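Local structure of putative activator of HSP90 (3N72) at residues L34-F48 and I125-I138. The protein probably binds the Hsp90 chaperone and stimulates its ATPase activity, as an Aha1-family co-chaperone of the malaria parasite of which this is the N-terminal domain. Residues are numbered along the deposited sequence; the frame is centred on the assembly and turned at random. Where two conformers were deposited one is given.
Sequences LSNLKIEKEDLTIYF and IYDSILKKEGKEKI
The phenyl ring of Phe48 is met obliquely by Ile138, whose CD1 sits at the CE1 and CZ corner, 3.9 Å from Phe48 CZ. A second flat group at the contact is the Glu133 carboxylate, where Lys41 NZ takes the syn lone pair of OE1 at 2.8 Å and adds a weak bond to OE2. Glu133 reaches out with CG anti to its backbone N (chi1 178°) and the chain extended beyond. Lys41 CG lies against Ile129 CD1 at 3.7 Å, and bends at chi2 and chi3 then bring the ammonium to the acid. A lysine suits this border, its methylenes serving the apolar side and its charge the polar one.

Beneath the salt bridge, branched aliphatic residues fill the space between helix 120-142 and the hairpin of strands 39-40 and 44-62. Ile46 spreads three ways: CG1 to Ile129, CD1 to Ile125, and CG2 to Leu130 CD2 at 3.7 Å. Leu44 CD1 adds a contact with Ile129 CD1 at 3.8 Å. Ile39 CD1 stands 3.6 Å from Gly134 CA, a glycine fitting where the wider pi-type turn leaves no room for a CB beside Leu130 O. Farther along, Leu37 CD2 packs on Ile138 CG1, and the Leu34 and Ile138 side chains cross at about a right angle, joining the end of helix 23-35 to the same core.

The axes of strand 44-48 and helix segment 125-138 come within 10.6 Å and cross at -54°. Apolar burial thus joins helix to sheet in this Aha1 N-terminal domain, while the salt bridge at the partly exposed border probably adds direction to how the hairpin sits.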
loop_
_atom_site.group_PDB
_atom_site.type_symbol
_atom_site.label_atom_id
_atom_site.label_comp_id
_atom_site.label_asym_id
_atom_site.label_seq_id
_atom_site.Cartn_x
_atom_site.Cartn_y
_atom_site.Cartn_z
ATOM N N LEU B 34 -4.057 0.113 27.415
ATOM C CA LEU B 34 -4.718 0.279 28.703
ATOM C C LEU B 34 -5.440 -0.994 29.153
ATOM O O LEU B 34 -5.464 -1.281 30.337
ATOM C CB LEU B 34 -5.670 1.481 28.671
ATOM C CG LEU B 34 -4.914 2.819 28.725
ATOM C CD1 LEU B 34 -5.857 3.986 28.330
ATOM C CD2 LEU B 34 -4.295 3.055 30.147
ATOM N N SER B 35 -6.012 -1.745 28.214
ATOM C CA SER B 35 -6.694 -3.004 28.561
ATOM C C SER B 35 -5.730 -4.118 28.977
ATOM O O SER B 35 -6.164 -5.149 29.507
ATOM C CB SER B 35 -7.649 -3.480 27.458
ATOM O OG SER B 35 -6.977 -4.087 26.373
ATOM N N ASN B 36 -4.435 -3.904 28.752
ATOM C CA ASN B 36 -3.412 -4.862 29.216
ATOM C C ASN B 36 -2.585 -4.388 30.396
ATOM O O ASN B 36 -1.722 -5.124 30.878
ATOM C CB ASN B 36 -2.499 -5.298 28.064
ATOM C CG ASN B 36 -3.123 -6.381 27.241
ATOM O OD1 ASN B 36 -3.097 -7.556 27.623
ATOM N ND2 ASN B 36 -3.726 -6.007 26.123
ATOM N N LEU B 37 -2.843 -3.159 30.839
ATOM C CA LEU B 37 -2.132 -2.545 31.947
ATOM C C LEU B 37 -2.663 -3.098 33.268
ATOM O O LEU B 37 -3.858 -3.046 33.539
ATOM C CB LEU B 37 -2.279 -1.021 31.903
ATOM C CG LEU B 37 -1.761 -0.241 33.116
ATOM C CD1 LEU B 37 -0.251 -0.438 33.290
ATOM C CD2 LEU B 37 -2.084 1.221 32.975
ATOM N N LYS B 38 -1.759 -3.676 34.055
ATOM C CA LYS B 38 -2.095 -4.194 35.390
ATOM C C LYS B 38 -1.173 -3.529 36.390
ATOM O O LYS B 38 0.052 -3.500 36.206
ATOM C CB LYS B 38 -1.909 -5.701 35.437
ATOM C CG LYS B 38 -2.762 -6.473 34.427
ATOM C CD LYS B 38 -2.248 -7.901 34.239
ATOM C CE LYS B 38 -1.183 -8.020 33.118
ATOM N NZ LYS B 38 -1.773 -7.961 31.722
ATOM N N ILE B 39 -1.749 -3.001 37.460
ATOM C CA ILE B 39 -0.956 -2.432 38.550
ATOM C C ILE B 39 -0.953 -3.478 39.652
ATOM O O ILE B 39 -1.993 -3.774 40.260
ATOM C CB ILE B 39 -1.523 -1.077 39.021
ATOM C CG1 ILE B 39 -1.681 -0.154 37.817
ATOM C CG2 ILE B 39 -0.610 -0.443 40.117
ATOM C CD1 ILE B 39 -2.224 1.205 38.130
ATOM N N GLU B 40 0.221 -4.064 39.862
ATOM C CA GLU B 40 0.383 -5.216 40.729
ATOM C C GLU B 40 0.888 -4.788 42.100
ATOM O O GLU B 40 1.995 -4.257 42.245
ATOM C CB GLU B 40 1.352 -6.230 40.095
ATOM C CG GLU B 40 0.903 -6.817 38.766
ATOM C CD GLU B 40 -0.265 -7.789 38.909
ATOM O OE1 GLU B 40 -0.752 -7.998 40.043
ATOM O OE2 GLU B 40 -0.707 -8.344 37.884
ATOM N N LYS B 41 0.039 -4.992 43.099
ATOM C CA LYS B 41 0.407 -4.741 44.476
ATOM C C LYS B 41 0.480 -6.094 45.186
ATOM O O LYS B 41 0.253 -7.149 44.580
ATOM C CB LYS B 41 -0.615 -3.816 45.143
ATOM C CG LYS B 41 -0.778 -2.453 44.483
ATOM C CD LYS B 41 0.250 -1.429 44.991
ATOM C CE LYS B 41 1.601 -1.594 44.325
ATOM N NZ LYS B 41 2.586 -0.564 44.751
ATOM N N GLU B 42 0.779 -6.062 46.481
ATOM C CA GLU B 42 0.889 -7.296 47.255
ATOM C C GLU B 42 -0.388 -8.170 47.264
ATOM O O GLU B 42 -0.307 -9.359 47.010
ATOM C CB GLU B 42 1.359 -6.959 48.681
ATOM N N ASP B 43 -1.549 -7.567 47.549
ATOM C CA ASP B 43 -2.828 -8.274 47.741
ATOM C C ASP B 43 -3.874 -7.842 46.709
ATOM O O ASP B 43 -5.030 -8.315 46.736
ATOM C CB ASP B 43 -3.416 -7.936 49.114
ATOM C CG ASP B 43 -2.673 -8.576 50.252
ATOM O OD1 ASP B 43 -1.960 -7.846 50.963
ATOM O OD2 ASP B 43 -2.812 -9.806 50.456
ATOM N N LEU B 44 -3.478 -6.922 45.832
ATOM C CA LEU B 44 -4.426 -6.292 44.901
ATOM C C LEU B 44 -3.833 -6.162 43.506
ATOM O O LEU B 44 -2.656 -5.824 43.372
ATOM C CB LEU B 44 -4.789 -4.873 45.383
ATOM C CG LEU B 44 -5.823 -4.629 46.489
ATOM C CD1 LEU B 44 -5.884 -3.139 46.830
ATOM C CD2 LEU B 44 -7.203 -5.143 46.097
ATOM N N THR B 45 -4.670 -6.360 42.481
ATOM C CA THR B 45 -4.332 -5.949 41.112
ATOM C C THR B 45 -5.296 -4.878 40.608
ATOM O O THR B 45 -6.496 -5.096 40.631
ATOM C CB THR B 45 -4.366 -7.151 40.161
ATOM O OG1 THR B 45 -3.407 -8.115 40.604
ATOM C CG2 THR B 45 -4.054 -6.743 38.685
ATOM N N ILE B 46 -4.804 -3.728 40.163
ATOM C CA ILE B 46 -5.684 -2.762 39.467
ATOM C C ILE B 46 -5.694 -3.027 37.949
ATOM O O ILE B 46 -4.633 -3.239 37.356
ATOM C CB ILE B 46 -5.290 -1.255 39.704
ATOM C CG1 ILE B 46 -5.067 -0.903 41.194
ATOM C CG2 ILE B 46 -6.326 -0.297 39.045
ATOM C CD1 ILE B 46 -6.169 -1.404 42.147
ATOM N N TYR B 47 -6.871 -3.033 37.319
ATOM C CA TYR B 47 -6.918 -3.169 35.852
ATOM C C TYR B 47 -8.016 -2.313 35.245
ATOM O O TYR B 47 -8.778 -1.653 35.986
ATOM C CB TYR B 47 -7.003 -4.641 35.407
ATOM C CG TYR B 47 -8.264 -5.362 35.788
ATOM C CD1 TYR B 47 -9.269 -5.568 34.848
ATOM C CD2 TYR B 47 -8.448 -5.858 37.092
ATOM C CE1 TYR B 47 -10.442 -6.235 35.189
ATOM C CE2 TYR B 47 -9.626 -6.547 37.456
ATOM C CZ TYR B 47 -10.611 -6.726 36.493
ATOM O OH TYR B 47 -11.762 -7.387 36.815
ATOM N N PHE B 48 -8.078 -2.292 33.910
ATOM C CA PHE B 48 -8.944 -1.363 33.197
ATOM C C PHE B 48 -9.736 -2.038 32.086
ATOM O O PHE B 48 -9.293 -3.042 31.527
ATOM C CB PHE B 48 -8.089 -0.199 32.668
ATOM C CG PHE B 48 -7.232 0.434 33.735
ATOM C CD1 PHE B 48 -7.742 1.450 34.540
ATOM C CD2 PHE B 48 -5.934 -0.044 34.002
ATOM C CE1 PHE B 48 -6.953 2.045 35.571
ATOM C CE2 PHE B 48 -5.139 0.544 35.020
ATOM C CZ PHE B 48 -5.663 1.606 35.811
ATOM N N ILE B 125 -8.519 2.202 48.290
ATOM C CA ILE B 125 -7.859 1.876 47.014
ATOM C C ILE B 125 -7.475 3.142 46.276
ATOM O O ILE B 125 -6.344 3.271 45.828
ATOM C CB ILE B 125 -8.723 0.985 46.089
ATOM C CG1 ILE B 125 -8.880 -0.403 46.720
ATOM C CG2 ILE B 125 -8.065 0.870 44.684
ATOM C CD1 ILE B 125 -9.886 -1.274 46.039
ATOM N N TYR B 126 -8.415 4.075 46.153
ATOM C CA TYR B 126 -8.131 5.351 45.490
ATOM C C TYR B 126 -6.974 6.097 46.145
ATOM O O TYR B 126 -6.026 6.471 45.467
ATOM C CB TYR B 126 -9.371 6.247 45.427
ATOM C CG TYR B 126 -9.106 7.594 44.787
ATOM C CD1 TYR B 126 -9.231 7.767 43.395
ATOM C CD2 TYR B 126 -8.712 8.690 45.552
ATOM C CE1 TYR B 126 -8.974 8.981 42.811
ATOM C CE2 TYR B 126 -8.450 9.923 44.960
ATOM C CZ TYR B 126 -8.588 10.060 43.594
ATOM O OH TYR B 126 -8.333 11.277 43.010
ATOM N N ASP B 127 -7.059 6.322 47.459
ATOM C CA ASP B 127 -6.022 7.074 48.170
ATOM C C ASP B 127 -4.676 6.370 48.165
ATOM O O ASP B 127 -3.650 7.011 47.966
ATOM C CB ASP B 127 -6.439 7.347 49.619
ATOM C CG ASP B 127 -7.523 8.392 49.732
ATOM O OD1 ASP B 127 -7.696 9.226 48.802
ATOM O OD2 ASP B 127 -8.193 8.392 50.783
ATOM N N SER B 128 -4.675 5.060 48.377
ATOM C CA SER B 128 -3.411 4.346 48.574
ATOM C C SER B 128 -2.682 4.019 47.287
ATOM O O SER B 128 -1.459 3.946 47.283
ATOM C CB SER B 128 -3.585 3.066 49.391
ATOM O OG SER B 128 -4.432 2.143 48.747
ATOM N N ILE B 129 -3.429 3.831 46.202
ATOM C CA ILE B 129 -2.836 3.352 44.953
ATOM C C ILE B 129 -3.117 4.287 43.779
ATOM O O ILE B 129 -2.195 4.647 43.035
ATOM C CB ILE B 129 -3.334 1.926 44.599
ATOM C CG1 ILE B 129 -2.968 0.933 45.700
ATOM C CG2 ILE B 129 -2.731 1.407 43.259
ATOM C CD1 ILE B 129 -3.625 -0.394 45.493
ATOM N N LEU B 130 -4.380 4.672 43.600
ATOM C CA LEU B 130 -4.795 5.268 42.312
ATOM C C LEU B 130 -4.360 6.712 42.101
ATOM O O LEU B 130 -3.873 7.069 41.013
ATOM C CB LEU B 130 -6.309 5.134 42.080
ATOM C CG LEU B 130 -6.872 3.729 41.872
ATOM C CD1 LEU B 130 -8.361 3.799 41.938
ATOM C CD2 LEU B 130 -6.449 3.140 40.518
ATOM N N LYS B 131 -4.538 7.538 43.127
ATOM C CA LYS B 131 -4.367 8.983 42.981
ATOM C C LYS B 131 -2.945 9.385 42.614
ATOM O O LYS B 131 -2.741 10.441 42.029
ATOM C CB LYS B 131 -4.853 9.740 44.227
ATOM C CG LYS B 131 -3.957 9.681 45.449
ATOM C CD LYS B 131 -4.617 10.462 46.609
ATOM C CE LYS B 131 -3.830 10.397 47.901
ATOM N NZ LYS B 131 -4.510 11.189 48.958
ATOM N N LYS B 132 -1.966 8.551 42.956
ATOM C CA LYS B 132 -0.595 8.857 42.587
ATOM C C LYS B 132 0.007 7.772 41.679
ATOM O O LYS B 132 0.244 8.027 40.495
ATOM C CB LYS B 132 0.267 9.170 43.826
ATOM C CG LYS B 132 1.635 9.761 43.495
ATOM C CD LYS B 132 2.503 9.962 44.758
ATOM C CE LYS B 132 3.836 10.645 44.435
ATOM N NZ LYS B 132 4.651 9.867 43.451
ATOM N N GLU B 133 0.244 6.572 42.216
ATOM C CA GLU B 133 0.863 5.476 41.439
ATOM C C GLU B 133 0.031 5.070 40.213
ATOM O O GLU B 133 0.578 4.846 39.123
ATOM C CB GLU B 133 1.131 4.236 42.300
ATOM C CG GLU B 133 1.734 3.075 41.505
ATOM C CD GLU B 133 1.986 1.824 42.328
ATOM O OE1 GLU B 133 1.515 1.757 43.493
ATOM O OE2 GLU B 133 2.656 0.908 41.794
ATOM N N GLY B 134 -1.279 4.955 40.392
ATOM C CA GLY B 134 -2.157 4.587 39.271
ATOM C C GLY B 134 -2.031 5.525 38.085
ATOM O O GLY B 134 -1.923 5.087 36.920
ATOM N N LYS B 135 -2.071 6.819 38.387
ATOM C CA LYS B 135 -1.911 7.857 37.379
ATOM C C LYS B 135 -0.518 7.755 36.749
ATOM O O LYS B 135 -0.369 7.836 35.526
ATOM C CB LYS B 135 -2.146 9.240 37.999
ATOM C CG LYS B 135 -3.596 9.507 38.331
ATOM C CD LYS B 135 -3.857 10.942 38.755
ATOM C CE LYS B 135 -5.288 11.079 39.320
ATOM N NZ LYS B 135 -5.742 12.500 39.419
ATOM N N GLU B 136 0.504 7.549 37.576
ATOM C CA GLU B 136 1.867 7.408 37.062
ATOM C C GLU B 136 1.948 6.243 36.066
ATOM O O GLU B 136 2.542 6.377 34.991
ATOM C CB GLU B 136 2.870 7.204 38.212
ATOM C CG GLU B 136 3.266 8.488 38.926
ATOM C CD GLU B 136 3.913 8.276 40.303
ATOM O OE1 GLU B 136 4.080 7.117 40.768
ATOM O OE2 GLU B 136 4.245 9.300 40.936
ATOM N N LYS B 137 1.336 5.106 36.411
ATOM C CA LYS B 137 1.436 3.899 35.575
ATOM C C LYS B 137 0.645 4.046 34.271
ATOM O O LYS B 137 1.061 3.527 33.213
ATOM C CB LYS B 137 0.993 2.655 36.348
ATOM C CG LYS B 137 1.863 2.393 37.607
ATOM C CD LYS B 137 3.135 1.602 37.336
ATOM C CE LYS B 137 4.204 1.897 38.402
ATOM N NZ LYS B 137 5.073 3.057 37.993
ATOM N N ILE B 138 -0.497 4.732 34.345
ATOM C CA ILE B 138 -1.285 5.036 33.128
ATOM C C ILE B 138 -0.444 5.881 32.162
ATOM O O ILE B 138 -0.393 5.596 30.941
ATOM C CB ILE B 138 -2.658 5.707 33.458
ATOM C CG1 ILE B 138 -3.628 4.663 34.050
ATOM C CG2 ILE B 138 -3.318 6.326 32.196
ATOM C CD1 ILE B 138 -4.728 5.241 34.915
#